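Local coordinates for SYE1 (Shewanella oneidensis, PDB 4AWT), which binds FMN and probably works as an NAD(P)H-dependent flavin oxidoreductase of the old yellow enzyme family, acting on CH-CH groups of its substrates, at residues A[231-236]-A[268-273]; A[100-105]-A[184-189]. The protein carries 1 engineered substitution. All blocks are in the same frame, centred on the assembly; numbering follows the deposited sequence.

Contact 1: residues A[231-236]-A[268-273]; sequences GVRLAP and HIAEVD. With FMN (flavin mononucleotide), chain B; BOG (octyl beta-D-glucopyranoside), chain D.
Arg-233 and His-268 run side by side from paired positions on neighbouring parallel strands, pointing the same way, and Arg-233 goes on to the FMN. The ladder beneath them has three backbone bonds: His-268 N to Val-232 O, Leu-234 N to His-268 O and Ala-270 N to Leu-234 O. Packing is densest on the Arg-233 side of the sheet. A near-trans first torsion (chi1 -157°) and an extended chain carry Arg-233 CD across the His-268 ring, 4.0 Å from its centroid, with NE above the same face. His-268 ND1 is hydrogen-bonded to Glu-179 of strand 177-181. Guanidinium and ring planes differ by 53°, and the methyl of Ala-270 covers one guanidinium face. Arg-233 NH1 donates to FMN O2 at 2.8 Å and to FMN O2' at 3.0 Å, while NH2 reaches FMN O3' at 2.8 Å. With an alanine here, flavin O2 would probably keep only Gln-100 of these two donors, O2' and O3' would lose theirs, and the imidazole face its arginine chain. The Leu-234 side is looser, with Leu-234 CB 4.3 Å from Ile-269 CD1, and helix 248-261 packs outside it. Beyond the strand, partly exposed Glu-271 turns away to make a salt bridge with Lys-285 and a hydrogen bond with Tyr-302. A cationic guanidinium beside flavin O2 would be expected to stabilise negative charge around N1 and O2 in the reduced cofactor.

Contact 2: residues A[100-105]-A[184-189]; sequences QLWHVG and NGYLIN. With FMN (flavin mononucleotide), chain B; BOG (octyl beta-D-glucopyranoside), chain D.
His-103 O has two polar partners: Leu-187 N donates to it at 3.0 Å, tilted 25° from the carbonyl plane, and water 1, which accepts from Ile-188 N, lies 2.9 Å from His-103 O. Residues 187-188 are thus tied to the loop that follows strand 96-102. Leu-187 CD2 lies over one face of the His-103 imidazole, 3.7 Å from the ring centroid in a CH-pi contact. That ring is held from within its own loop, since Gly-105 N donates to His-103 ND1 in the ring plane. Gly-105 has positive phi, and a side chain on it would run into Leu-187 CD1. Tyr-186 and Trp-102 form a T-shaped pair with planes at 88°: the indole edge meets the phenol face, Trp-102 NE1 coming within 3.4 Å of Tyr-186 CD2. With its CG anti to the carbonyl carbon (chi1 -62°), Tyr-186 also brings CD1 to 3.6 Å from Val-104 CB. Its hydroxyl shares a 2.7 Å hydrogen bond with O4 of the octyl glucoside and another with Tyr-68. Gln-100 uses both amide atoms on the flavin, OE1 accepting from FMN N3 and NE2 donating to O2. Around the pair, His-181 at the end of strand 177-181 stacks on Trp-102 and meets Tyr-186 edge-to-face, while Leu-187 reaches Val-159 of helix 153-172 and Phe-213 of helix 212-225.

How the contacts relate
From the N terminus, the chain passes two barrel strands before residues 100-105, at the end of the third strand and the loop after it. Contact 2 closes the longer loop, through helix 153-172 and the fourth strand, 177-181, to residues 184-189. Contact 1 opens only afterwards and spans a single beta-alpha-beta unit, strand 230-234, helix 248-261 and strand 266-270, the fifth and sixth strands of the eight-stranded TIM barrel. The two loops therefore follow in series and neither cross nor nest. The centres of contacts 1 and 2 lie about 11 Å apart. Asn-184 packs against Ala-235, Ala-270 and Asp-273, and both contacts meet the FMN and the octyl glucoside, joining different sectors of the barrel around the cofactor.

Contact 1: residues A[231-236]-A[268-273]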
ATOM      1  N   GLY A 231      -9.711  -0.461   3.698  1.00  5.43           N
ATOM      2  CA  GLY A 231      -9.426  -0.964   2.357  1.00  5.39           C
ATOM      3  C   GLY A 231      -8.323  -1.996   2.450  1.00  5.04           C
ATOM      4  O   GLY A 231      -7.600  -2.063   3.450  1.00  5.29           O
ATOM      5  N   VAL A 232      -8.161  -2.800   1.389  1.00  5.15           N
ATOM      6  CA  VAL A 232      -7.133  -3.806   1.336  1.00  4.95           C
ATOM      7  C   VAL A 232      -6.478  -3.771  -0.040  1.00  4.71           C
ATOM      8  O   VAL A 232      -7.188  -3.674  -1.040  1.00  5.51           O
ATOM      9  CB  VAL A 232      -7.677  -5.209   1.631  1.00  5.40           C
ATOM     10  CG1 VAL A 232      -6.608  -6.285   1.487  1.00  5.94           C
ATOM     11  CG2 VAL A 232      -8.306  -5.262   3.017  1.00  5.76           C
ATOM     12  N   ARG A 233      -5.157  -3.920  -0.083  1.00  4.68           N
ATOM     13  CA  ARG A 233      -4.403  -4.004  -1.321  1.00  4.82           C
ATOM     14  C   ARG A 233      -3.913  -5.434  -1.528  1.00  4.94           C
ATOM     15  O   ARG A 233      -3.332  -6.042  -0.628  1.00  5.50           O
ATOM     16  CB  ARG A 233      -3.222  -3.038  -1.313  1.00  5.31           C
ATOM     17  CG  ARG A 233      -2.776  -2.701  -2.733  1.00  5.18           C
ATOM     18  CD  ARG A 233      -1.741  -1.601  -2.809  1.00  5.33           C
ATOM     19  NE  ARG A 233      -1.769  -1.007  -4.140  1.00  5.40           N
ATOM     20  CZ  ARG A 233      -0.806  -0.322  -4.736  1.00  5.16           C
ATOM     21  NH1 ARG A 233       0.402  -0.275  -4.264  1.00  5.82           N
ATOM     22  NH2 ARG A 233      -1.078   0.280  -5.899  1.00  5.97           N
ATOM     23  N   LEU A 234      -4.135  -5.946  -2.757  1.00  5.10           N
ATOM     24  CA  LEU A 234      -3.716  -7.270  -3.193  1.00  5.18           C
ATOM     25  C   LEU A 234      -2.919  -7.167  -4.489  1.00  5.43           C
ATOM     26  O   LEU A 234      -3.116  -6.231  -5.274  1.00  6.05           O
ATOM     27  CB  LEU A 234      -4.910  -8.219  -3.430  1.00  5.51           C
ATOM     28  CG  LEU A 234      -5.770  -8.502  -2.205  1.00  5.92           C
ATOM     29  CD1 LEU A 234      -6.937  -9.395  -2.631  1.00  6.89           C
ATOM     30  CD2 LEU A 234      -4.992  -9.158  -1.064  1.00  6.95           C
ATOM     31  N   ALA A 235      -2.072  -8.162  -4.733  1.00  5.89           N
ATOM     32  CA  ALA A 235      -1.284  -8.278  -5.950  1.00  6.29           C
ATOM     33  C   ALA A 235      -1.399  -9.690  -6.485  1.00  6.41           C
ATOM     34  O   ALA A 235      -0.557 -10.552  -6.214  1.00  7.46           O
ATOM     35  CB  ALA A 235       0.146  -7.927  -5.704  1.00  7.36           C
ATOM     36  N   PRO A 236      -2.448  -9.994  -7.247  1.00  6.72           N
ATOM     37  CA  PRO A 236      -2.670 -11.385  -7.656  1.00  7.20           C
ATOM     38  C   PRO A 236      -1.569 -11.958  -8.523  1.00  7.46           C
ATOM     39  O   PRO A 236      -1.293 -13.167  -8.404  1.00  9.62           O
ATOM     40  CB  PRO A 236      -3.998 -11.320  -8.414  1.00  8.08           C
ATOM     41  CG  PRO A 236      -4.723 -10.128  -7.834  1.00  9.08           C
ATOM     42  CD  PRO A 236      -3.594  -9.121  -7.582  1.00  7.20           C
ATOM     43  N   HIS A 268      -8.045  -2.746  -3.577  1.00  4.95           N
ATOM     44  CA  HIS A 268      -7.054  -2.085  -4.416  1.00  4.72           C
ATOM     45  C   HIS A 268      -6.127  -3.149  -4.998  1.00  4.98           C
ATOM     46  O   HIS A 268      -5.491  -3.882  -4.251  1.00  5.35           O
ATOM     47  CB  HIS A 268      -6.326  -1.073  -3.546  1.00  4.76           C
ATOM     48  CG  HIS A 268      -5.322  -0.194  -4.225  1.00  5.06           C
ATOM     49  ND1 HIS A 268      -4.674   0.794  -3.522  1.00  5.20           N
ATOM     50  CD2 HIS A 268      -4.870  -0.077  -5.498  1.00  5.14           C
ATOM     51  CE1 HIS A 268      -3.907   1.446  -4.382  1.00  5.48           C
ATOM     52  NE2 HIS A 268      -3.967   0.961  -5.597  1.00  5.55           N
ATOM     53  N   ILE A 269      -6.111  -3.239  -6.317  1.00  5.04           N
ATOM     54  CA  ILE A 269      -5.298  -4.204  -7.032  1.00  5.21           C
ATOM     55  C   ILE A 269      -4.043  -3.504  -7.555  1.00  5.36           C
ATOM     56  O   ILE A 269      -4.145  -2.546  -8.355  1.00  6.13           O
ATOM     57  CB  ILE A 269      -6.071  -4.861  -8.173  1.00  5.75           C
ATOM     58  CG1 ILE A 269      -7.355  -5.514  -7.682  1.00  6.46           C
ATOM     59  CG2 ILE A 269      -5.177  -5.819  -8.938  1.00  6.67           C
ATOM     60  CD1 ILE A 269      -7.182  -6.613  -6.666  1.00  7.74           C
ATOM     61  N   ALA A 270      -2.884  -3.978  -7.114  1.00  5.59           N
ATOM     62  CA  ALA A 270      -1.601  -3.502  -7.604  1.00  5.76           C
ATOM     63  C   ALA A 270      -1.247  -4.354  -8.824  1.00  5.66           C
ATOM     64  O   ALA A 270      -0.802  -5.503  -8.719  1.00  6.46           O
ATOM     65  CB  ALA A 270      -0.547  -3.627  -6.535  1.00  6.50           C
ATOM     66  N   GLU A 271      -1.571  -3.827  -9.999  1.00  6.07           N
ATOM     67  CA  GLU A 271      -1.503  -4.539 -11.253  1.00  6.25           C
ATOM     68  C   GLU A 271      -0.120  -4.618 -11.862  1.00  6.27           C
ATOM     69  O   GLU A 271       0.159  -5.507 -12.682  1.00  7.19           O
ATOM     70  CB  GLU A 271      -2.524  -3.862 -12.219  1.00  7.25           C
ATOM     71  CG  GLU A 271      -2.725  -4.502 -13.544  1.00  7.91           C
ATOM     72  CD  GLU A 271      -3.860  -3.889 -14.324  1.00  7.60           C
ATOM     73  OE1 GLU A 271      -4.557  -2.996 -13.760  1.00  8.45           O
ATOM     74  OE2 GLU A 271      -4.051  -4.288 -15.479  1.00  9.48           O
ATOM     75  N   VAL A 272       0.740  -3.673 -11.511  1.00  6.57           N
ATOM     76  CA  VAL A 272       2.139  -3.609 -11.934  1.00  6.84           C
ATOM     77  C   VAL A 272       2.963  -3.307 -10.711  1.00  6.71           C
ATOM     78  O   VAL A 272       2.525  -2.490  -9.878  1.00  7.35           O
ATOM     79  CB  VAL A 272       2.351  -2.510 -12.988  1.00  7.05           C
ATOM     80  CG1 VAL A 272       3.829  -2.364 -13.345  1.00  8.17           C
ATOM     81  CG2 VAL A 272       1.507  -2.753 -14.227  1.00  7.60           C
ATOM     82  N   ASP A 273       4.141  -3.915 -10.599  1.00  7.22           N
ATOM     83  CA  ASP A 273       5.079  -3.462  -9.590  0.51  7.97           C
ATOM     84  C   ASP A 273       6.413  -3.271 -10.308  1.00  8.05           C
ATOM     85  O   ASP A 273       7.014  -4.185 -10.865  1.00  8.74           O
ATOM     86  CB  ASP A 273       5.182  -4.446  -8.438  0.51  8.44           C
ATOM     87  CG  ASP A 273       5.707  -3.857  -7.166  0.51  8.66           C
ATOM     88  OD1 ASP A 273       5.370  -2.708  -6.846  0.51  9.01           O
ATOM     89  OD2 ASP A 273       6.434  -4.602  -6.445  0.51 10.88           O
TER
HETATM   90  N1  FMN B 500       3.076   0.269  -3.162  1.00  5.18           N
HETATM   91  C2  FMN B 500       2.584   0.071  -1.944  1.00  5.20           C
HETATM   92  O2  FMN B 500       1.558  -0.633  -1.746  1.00  5.40           O
HETATM   93  N3  FMN B 500       3.200   0.646  -0.842  1.00  5.40           N
HETATM   94  C4  FMN B 500       4.331   1.440  -0.939  1.00  5.30           C
HETATM   95  O4  FMN B 500       4.762   2.008   0.099  1.00  6.06           O
HETATM   96  C4A FMN B 500       4.896   1.546  -2.208  1.00  5.42           C
HETATM   97  N5  FMN B 500       6.088   2.246  -2.391  1.00  6.04           N
HETATM   98  C5A FMN B 500       6.386   2.689  -3.708  1.00  5.73           C
HETATM   99  C6  FMN B 500       7.393   3.599  -3.910  1.00  6.52           C
HETATM  100  C7  FMN B 500       7.708   4.090  -5.200  1.00  6.70           C
HETATM  101  C7M FMN B 500       8.744   5.181  -5.324  1.00  8.76           C
HETATM  102  C8  FMN B 500       7.015   3.596  -6.264  1.00  6.42           C
HETATM  103  C8M FMN B 500       7.263   4.090  -7.674  1.00  8.28           C
HETATM  104  C9  FMN B 500       5.987   2.650  -6.070  1.00  6.03           C
HETATM  105  C9A FMN B 500       5.653   2.194  -4.793  1.00  5.63           C
HETATM  106  N10 FMN B 500       4.585   1.296  -4.588  1.00  5.60           N
HETATM  107  C10 FMN B 500       4.170   1.027  -3.298  1.00  5.36           C
HETATM  108  C1' FMN B 500       3.796   0.843  -5.738  1.00  5.53           C
HETATM  109  C2' FMN B 500       2.819   1.907  -6.268  1.00  5.16           C
HETATM  110  O2' FMN B 500       1.765   2.126  -5.346  1.00  5.37           O
HETATM  111  C3' FMN B 500       2.167   1.499  -7.574  1.00  5.38           C
HETATM  112  O3' FMN B 500       1.308   0.380  -7.414  1.00  5.56           O
HETATM  113  C4' FMN B 500       3.145   1.213  -8.728  1.00  5.69           C
HETATM  114  O4' FMN B 500       4.163   2.198  -8.811  1.00  5.99           O
HETATM  115  C5' FMN B 500       2.437   1.006 -10.053  1.00  5.87           C
HETATM  116  O5' FMN B 500       1.731   2.189 -10.461  1.00  5.68           O
HETATM  117  P   FMN B 500       2.401   3.184 -11.543  1.00  5.71           P
HETATM  118  O1P FMN B 500       3.596   3.808 -10.867  1.00  5.88           O
HETATM  119  O2P FMN B 500       2.794   2.351 -12.742  1.00  6.22           O
HETATM  120  O3P FMN B 500       1.297   4.174 -11.821  1.00  5.95           O
HETATM  121  C1  BOG D 502      10.660  -0.609  -3.416  0.51 11.00           C
HETATM  122  O1  BOG D 502      11.593  -0.055  -4.303  0.51 11.58           O
HETATM  123  C2  BOG D 502      10.041   0.420  -2.523  0.51 11.22           C
HETATM  124  O2  BOG D 502      10.993   0.997  -1.655  0.51 12.62           O
HETATM  125  C3  BOG D 502       8.937  -0.164  -1.627  0.51 10.34           C
HETATM  126  O3  BOG D 502       8.234   0.862  -0.984  0.51 11.87           O
HETATM  127  C4  BOG D 502       7.928  -0.878  -2.537  0.51  9.40           C
HETATM  128  O4  BOG D 502       6.965  -1.482  -1.741  0.51 10.28           O
HETATM  129  C5  BOG D 502       8.599  -1.887  -3.462  0.51  9.95           C
HETATM  130  O5  BOG D 502       9.558  -1.166  -4.210  0.51  8.52           O
HETATM  131  C6  BOG D 502       7.613  -2.555  -4.385  0.51  9.65           C
HETATM  132  O6  BOG D 502       8.357  -3.518  -5.109  0.51  8.16           O
HETATM  133  C1' BOG D 502      12.585  -0.948  -4.750  0.51 15.15           C
HETATM  134  C2' BOG D 502      13.705  -0.314  -5.570  0.51 23.21           C
HETATM  135  C3' BOG D 502      13.228   0.615  -6.645  0.51 30.21           C
HETATM  136  C4' BOG D 502      14.148   1.035  -7.785  0.51 33.03           C
HETATM  137  C5' BOG D 502      14.276   2.561  -7.740  0.51 33.45           C
HETATM  138  C6' BOG D 502      15.689   2.971  -7.319  0.51 31.53           C
HETATM  139  C7' BOG D 502      15.794   4.505  -7.249  0.51 28.70           C
HETATM  140  C8' BOG D 502      17.275   4.830  -7.394  0.51 33.30           C

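Contact 2: residues A[100-105]-A[184-189]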
ATOM      1  N   GLN A 100      -1.639   3.487   4.810  1.00  4.99           N
ATOM      2  CA  GLN A 100      -1.333   2.117   4.406  1.00  4.76           C
ATOM      3  C   GLN A 100      -0.545   1.418   5.512  1.00  4.82           C
ATOM      4  O   GLN A 100       0.628   1.664   5.717  1.00  5.82           O
ATOM      5  CB  GLN A 100      -0.571   2.032   3.094  1.00  5.11           C
ATOM      6  CG  GLN A 100      -0.470   0.560   2.704  1.00  5.43           C
ATOM      7  CD  GLN A 100       0.413   0.298   1.536  1.00  4.99           C
ATOM      8  OE1 GLN A 100       1.627   0.579   1.569  1.00  5.49           O
ATOM      9  NE2 GLN A 100      -0.140  -0.305   0.492  1.00  5.21           N
ATOM     10  N   LEU A 101      -1.219   0.509   6.240  1.00  5.10           N
ATOM     11  CA  LEU A 101      -0.582  -0.209   7.342  1.00  4.96           C
ATOM     12  C   LEU A 101       0.294  -1.319   6.788  1.00  4.93           C
ATOM     13  O   LEU A 101      -0.179  -2.179   6.037  1.00  5.37           O
ATOM     14  CB  LEU A 101      -1.640  -0.778   8.268  1.00  5.35           C
ATOM     15  CG  LEU A 101      -2.655   0.206   8.812  1.00  5.75           C
ATOM     16  CD1 LEU A 101      -3.582  -0.506   9.799  1.00  6.78           C
ATOM     17  CD2 LEU A 101      -2.000   1.410   9.468  1.00  6.98           C
ATOM     18  N   TRP A 102       1.564  -1.311   7.199  1.00  5.17           N
ATOM     19  CA  TRP A 102       2.583  -2.137   6.563  1.00  5.13           C
ATOM     20  C   TRP A 102       3.237  -3.106   7.555  1.00  5.23           C
ATOM     21  O   TRP A 102       3.714  -2.696   8.616  1.00  5.72           O
ATOM     22  CB  TRP A 102       3.682  -1.263   5.969  1.00  5.86           C
ATOM     23  CG  TRP A 102       4.412  -1.820   4.797  1.00  5.53           C
ATOM     24  CD1 TRP A 102       4.207  -2.959   4.080  1.00  5.75           C
ATOM     25  CD2 TRP A 102       5.487  -1.130   4.158  1.00  5.86           C
ATOM     26  NE1 TRP A 102       5.089  -3.011   3.024  1.00  6.06           N
ATOM     27  CE2 TRP A 102       5.862  -1.895   3.041  1.00  6.19           C
ATOM     28  CE3 TRP A 102       6.139   0.083   4.410  1.00  6.24           C
ATOM     29  CZ2 TRP A 102       6.869  -1.465   2.174  1.00  7.59           C
ATOM     30  CZ3 TRP A 102       7.120   0.486   3.528  1.00  7.28           C
ATOM     31  CH2 TRP A 102       7.467  -0.260   2.463  1.00  8.03           C
ATOM     32  N   HIS A 103       3.359  -4.358   7.126  1.00  5.29           N
ATOM     33  CA  HIS A 103       4.314  -5.307   7.710  1.00  5.56           C
ATOM     34  C   HIS A 103       4.961  -6.012   6.535  1.00  5.42           C
ATOM     35  O   HIS A 103       4.293  -6.670   5.738  1.00  5.82           O
ATOM     36  CB  HIS A 103       3.673  -6.313   8.663  1.00  5.58           C
ATOM     37  CG  HIS A 103       4.677  -7.051   9.509  1.00  5.71           C
ATOM     38  ND1 HIS A 103       5.759  -7.641   9.025  1.00  6.06           N
ATOM     39  CD2 HIS A 103       4.678  -7.169  10.857  1.00  6.49           C
ATOM     40  CE1 HIS A 103       6.424  -8.161  10.032  1.00  6.40           C
ATOM     41  NE2 HIS A 103       5.796  -7.896  11.169  1.00  6.56           N
ATOM     42  N   VAL A 104       6.282  -5.856   6.418  1.00  5.58           N
ATOM     43  CA  VAL A 104       7.013  -6.392   5.293  1.00  5.84           C
ATOM     44  C   VAL A 104       7.350  -7.866   5.395  1.00  5.71           C
ATOM     45  O   VAL A 104       7.780  -8.469   4.396  1.00  6.06           O
ATOM     46  CB  VAL A 104       8.312  -5.606   5.060  1.00  6.28           C
ATOM     47  CG1 VAL A 104       8.015  -4.137   4.780  1.00  6.48           C
ATOM     48  CG2 VAL A 104       9.283  -5.806   6.230  1.00  6.06           C
ATOM     49  N   GLY A 105       7.232  -8.476   6.542  1.00  6.08           N
ATOM     50  CA  GLY A 105       7.617  -9.856   6.756  1.00  6.07           C
ATOM     51  C   GLY A 105       9.047 -10.035   6.401  1.00  6.25           C
ATOM     52  O   GLY A 105       9.950  -9.337   6.886  1.00  6.84           O
ATOM     53  N   ASN A 184       2.331  -7.069  -2.924  1.00  6.34           N
ATOM     54  CA  ASN A 184       3.696  -6.871  -3.348  1.00  7.15           C
ATOM     55  C   ASN A 184       4.695  -7.656  -2.483  1.00  6.71           C
ATOM     56  O   ASN A 184       5.804  -7.185  -2.220  1.00  7.66           O
ATOM     57  CB  ASN A 184       4.020  -5.389  -3.430  1.00  7.92           C
ATOM     58  CG  ASN A 184       3.149  -4.732  -4.474  1.00  9.07           C
ATOM     59  OD1 ASN A 184       2.447  -5.380  -5.221  1.00  9.04           O
ATOM     60  ND2 ASN A 184       3.185  -3.424  -4.516  1.00 16.82           N
ATOM     61  N   GLY A 185       4.337  -8.883  -2.151  1.00  6.74           N
ATOM     62  CA  GLY A 185       5.277  -9.794  -1.554  1.00  7.10           C
ATOM     63  C   GLY A 185       5.512  -9.606  -0.071  1.00  5.91           C
ATOM     64  O   GLY A 185       6.421 -10.264   0.470  1.00  6.72           O
ATOM     65  N   TYR A 186       4.732  -8.773   0.599  1.00  5.81           N
ATOM     66  CA  TYR A 186       4.934  -8.483   2.022  1.00  5.69           C
ATOM     67  C   TYR A 186       4.256  -9.533   2.886  1.00  5.51           C
ATOM     68  O   TYR A 186       3.899 -10.597   2.429  1.00  5.98           O
ATOM     69  CB  TYR A 186       4.618  -7.007   2.283  1.00  6.02           C
ATOM     70  CG  TYR A 186       5.561  -6.121   1.496  1.00  6.15           C
ATOM     71  CD1 TYR A 186       6.930  -6.138   1.734  1.00  6.30           C
ATOM     72  CD2 TYR A 186       5.079  -5.268   0.516  1.00  6.66           C
ATOM     73  CE1 TYR A 186       7.800  -5.341   1.029  1.00  6.52           C
ATOM     74  CE2 TYR A 186       5.935  -4.461  -0.191  1.00  7.10           C
ATOM     75  CZ  TYR A 186       7.295  -4.483   0.038  1.00  6.89           C
ATOM     76  OH  TYR A 186       8.101  -3.679  -0.702  1.00  7.84           O
ATOM     77  N   LEU A 187       4.176  -9.298   4.220  1.00  5.74           N
ATOM     78  CA  LEU A 187       3.901 -10.395   5.138  1.00  5.78           C
ATOM     79  C   LEU A 187       2.638 -11.147   4.812  1.00  5.81           C
ATOM     80  O   LEU A 187       2.639 -12.384   4.732  1.00  6.35           O
ATOM     81  CB  LEU A 187       3.814  -9.887   6.585  1.00  5.90           C
ATOM     82  CG  LEU A 187       3.581 -11.011   7.592  1.00  6.45           C
ATOM     83  CD1 LEU A 187       4.707 -12.015   7.654  1.00  7.37           C
ATOM     84  CD2 LEU A 187       3.315 -10.402   8.969  1.00  7.52           C
ATOM     85  N   ILE A 188       1.517 -10.443   4.679  1.00  6.17           N
ATOM     86  CA  ILE A 188       0.270 -11.168   4.437  1.00  6.31           C
ATOM     87  C   ILE A 188       0.345 -11.934   3.123  1.00  6.22           C
ATOM     88  O   ILE A 188      -0.140 -13.068   3.007  1.00  6.58           O
ATOM     89  CB  ILE A 188      -0.946 -10.249   4.554  1.00  6.86           C
ATOM     90  CG1 ILE A 188      -0.996  -9.640   5.981  1.00  9.11           C
ATOM     91  CG2 ILE A 188      -2.229 -10.992   4.225  1.00  7.05           C
ATOM     92  CD1 ILE A 188      -2.021  -8.618   6.149  1.00 10.91           C
ATOM     93  N   ASN A 189       0.961 -11.312   2.111  1.00  6.21           N
ATOM     94  CA  ASN A 189       1.134 -11.965   0.830  1.00  6.07           C
ATOM     95  C   ASN A 189       1.989 -13.215   0.930  1.00  6.41           C
ATOM     96  O   ASN A 189       1.789 -14.157   0.136  1.00  6.88           O
ATOM     97  CB  ASN A 189       1.662 -10.905  -0.133  1.00  6.42           C
ATOM     98  CG  ASN A 189       1.585 -11.165  -1.613  1.00  6.73           C
ATOM     99  OD1 ASN A 189       1.834 -10.218  -2.377  1.00  7.45           O
ATOM    100  ND2 ASN A 189       1.205 -12.351  -2.036  1.00  7.53           N
TER
HETATM  101  N1  FMN B 500       3.076   0.269  -3.162  1.00  5.18           N
HETATM  102  C2  FMN B 500       2.584   0.071  -1.944  1.00  5.20           C
HETATM  103  O2  FMN B 500       1.558  -0.633  -1.746  1.00  5.40           O
HETATM  104  N3  FMN B 500       3.200   0.646  -0.842  1.00  5.40           N
HETATM  105  C4  FMN B 500       4.331   1.440  -0.939  1.00  5.30           C
HETATM  106  O4  FMN B 500       4.762   2.008   0.099  1.00  6.06           O
HETATM  107  C4A FMN B 500       4.896   1.546  -2.208  1.00  5.42           C
HETATM  108  N5  FMN B 500       6.088   2.246  -2.391  1.00  6.04           N
HETATM  109  C5A FMN B 500       6.386   2.689  -3.708  1.00  5.73           C
HETATM  110  C6  FMN B 500       7.393   3.599  -3.910  1.00  6.52           C
HETATM  111  C7  FMN B 500       7.708   4.090  -5.200  1.00  6.70           C
HETATM  112  C7M FMN B 500       8.744   5.181  -5.324  1.00  8.76           C
HETATM  113  C8  FMN B 500       7.015   3.596  -6.264  1.00  6.42           C
HETATM  114  C8M FMN B 500       7.263   4.090  -7.674  1.00  8.28           C
HETATM  115  C9  FMN B 500       5.987   2.650  -6.070  1.00  6.03           C
HETATM  116  C9A FMN B 500       5.653   2.194  -4.793  1.00  5.63           C
HETATM  117  N10 FMN B 500       4.585   1.296  -4.588  1.00  5.60           N
HETATM  118  C10 FMN B 500       4.170   1.027  -3.298  1.00  5.36           C
HETATM  119  C1' FMN B 500       3.796   0.843  -5.738  1.00  5.53           C
HETATM  120  C2' FMN B 500       2.819   1.907  -6.268  1.00  5.16           C
HETATM  121  O2' FMN B 500       1.765   2.126  -5.346  1.00  5.37           O
HETATM  122  C3' FMN B 500       2.167   1.499  -7.574  1.00  5.38           C
HETATM  123  O3' FMN B 500       1.308   0.380  -7.414  1.00  5.56           O
HETATM  124  C4' FMN B 500       3.145   1.213  -8.728  1.00  5.69           C
HETATM  125  O4' FMN B 500       4.163   2.198  -8.811  1.00  5.99           O
HETATM  126  C5' FMN B 500       2.437   1.006 -10.053  1.00  5.87           C
HETATM  127  O5' FMN B 500       1.731   2.189 -10.461  1.00  5.68           O
HETATM  128  P   FMN B 500       2.401   3.184 -11.543  1.00  5.71           P
HETATM  129  O1P FMN B 500       3.596   3.808 -10.867  1.00  5.88           O
HETATM  130  O2P FMN B 500       2.794   2.351 -12.742  1.00  6.22           O
HETATM  131  O3P FMN B 500       1.297   4.174 -11.821  1.00  5.95           O
HETATM  132  C1  BOG D 502      10.660  -0.609  -3.416  0.51 11.00           C
HETATM  133  O1  BOG D 502      11.593  -0.055  -4.303  0.51 11.58           O
HETATM  134  C2  BOG D 502      10.041   0.420  -2.523  0.51 11.22           C
HETATM  135  O2  BOG D 502      10.993   0.997  -1.655  0.51 12.62           O
HETATM  136  C3  BOG D 502       8.937  -0.164  -1.627  0.51 10.34           C
HETATM  137  O3  BOG D 502       8.234   0.862  -0.984  0.51 11.87           O
HETATM  138  C4  BOG D 502       7.928  -0.878  -2.537  0.51  9.40           C
HETATM  139  O4  BOG D 502       6.965  -1.482  -1.741  0.51 10.28           O
HETATM  140  C5  BOG D 502       8.599  -1.887  -3.462  0.51  9.95           C
HETATM  141  O5  BOG D 502       9.558  -1.166  -4.210  0.51  8.52           O
HETATM  142  C6  BOG D 502       7.613  -2.555  -4.385  0.51  9.65           C
HETATM  143  O6  BOG D 502       8.357  -3.518  -5.109  0.51  8.16           O
HETATM  144  C1' BOG D 502      12.585  -0.948  -4.750  0.51 15.15           C
HETATM  145  C2' BOG D 502      13.705  -0.314  -5.570  0.51 23.21           C
HETATM  146  C3' BOG D 502      13.228   0.615  -6.645  0.51 30.21           C
HETATM  147  C4' BOG D 502      14.148   1.035  -7.785  0.51 33.03           C
HETATM  148  C5' BOG D 502      14.276   2.561  -7.740  0.51 33.45           C
HETATM  149  C6' BOG D 502      15.689   2.971  -7.319  0.51 31.53           C
HETATM  150  C7' BOG D 502      15.794   4.505  -7.249  0.51 28.70           C
HETATM  151  C8' BOG D 502      17.275   4.830  -7.394  0.51 33.30           C
HETATM  152  O   HOH W   1       1.767  -7.517   4.705  1.00 12.05           O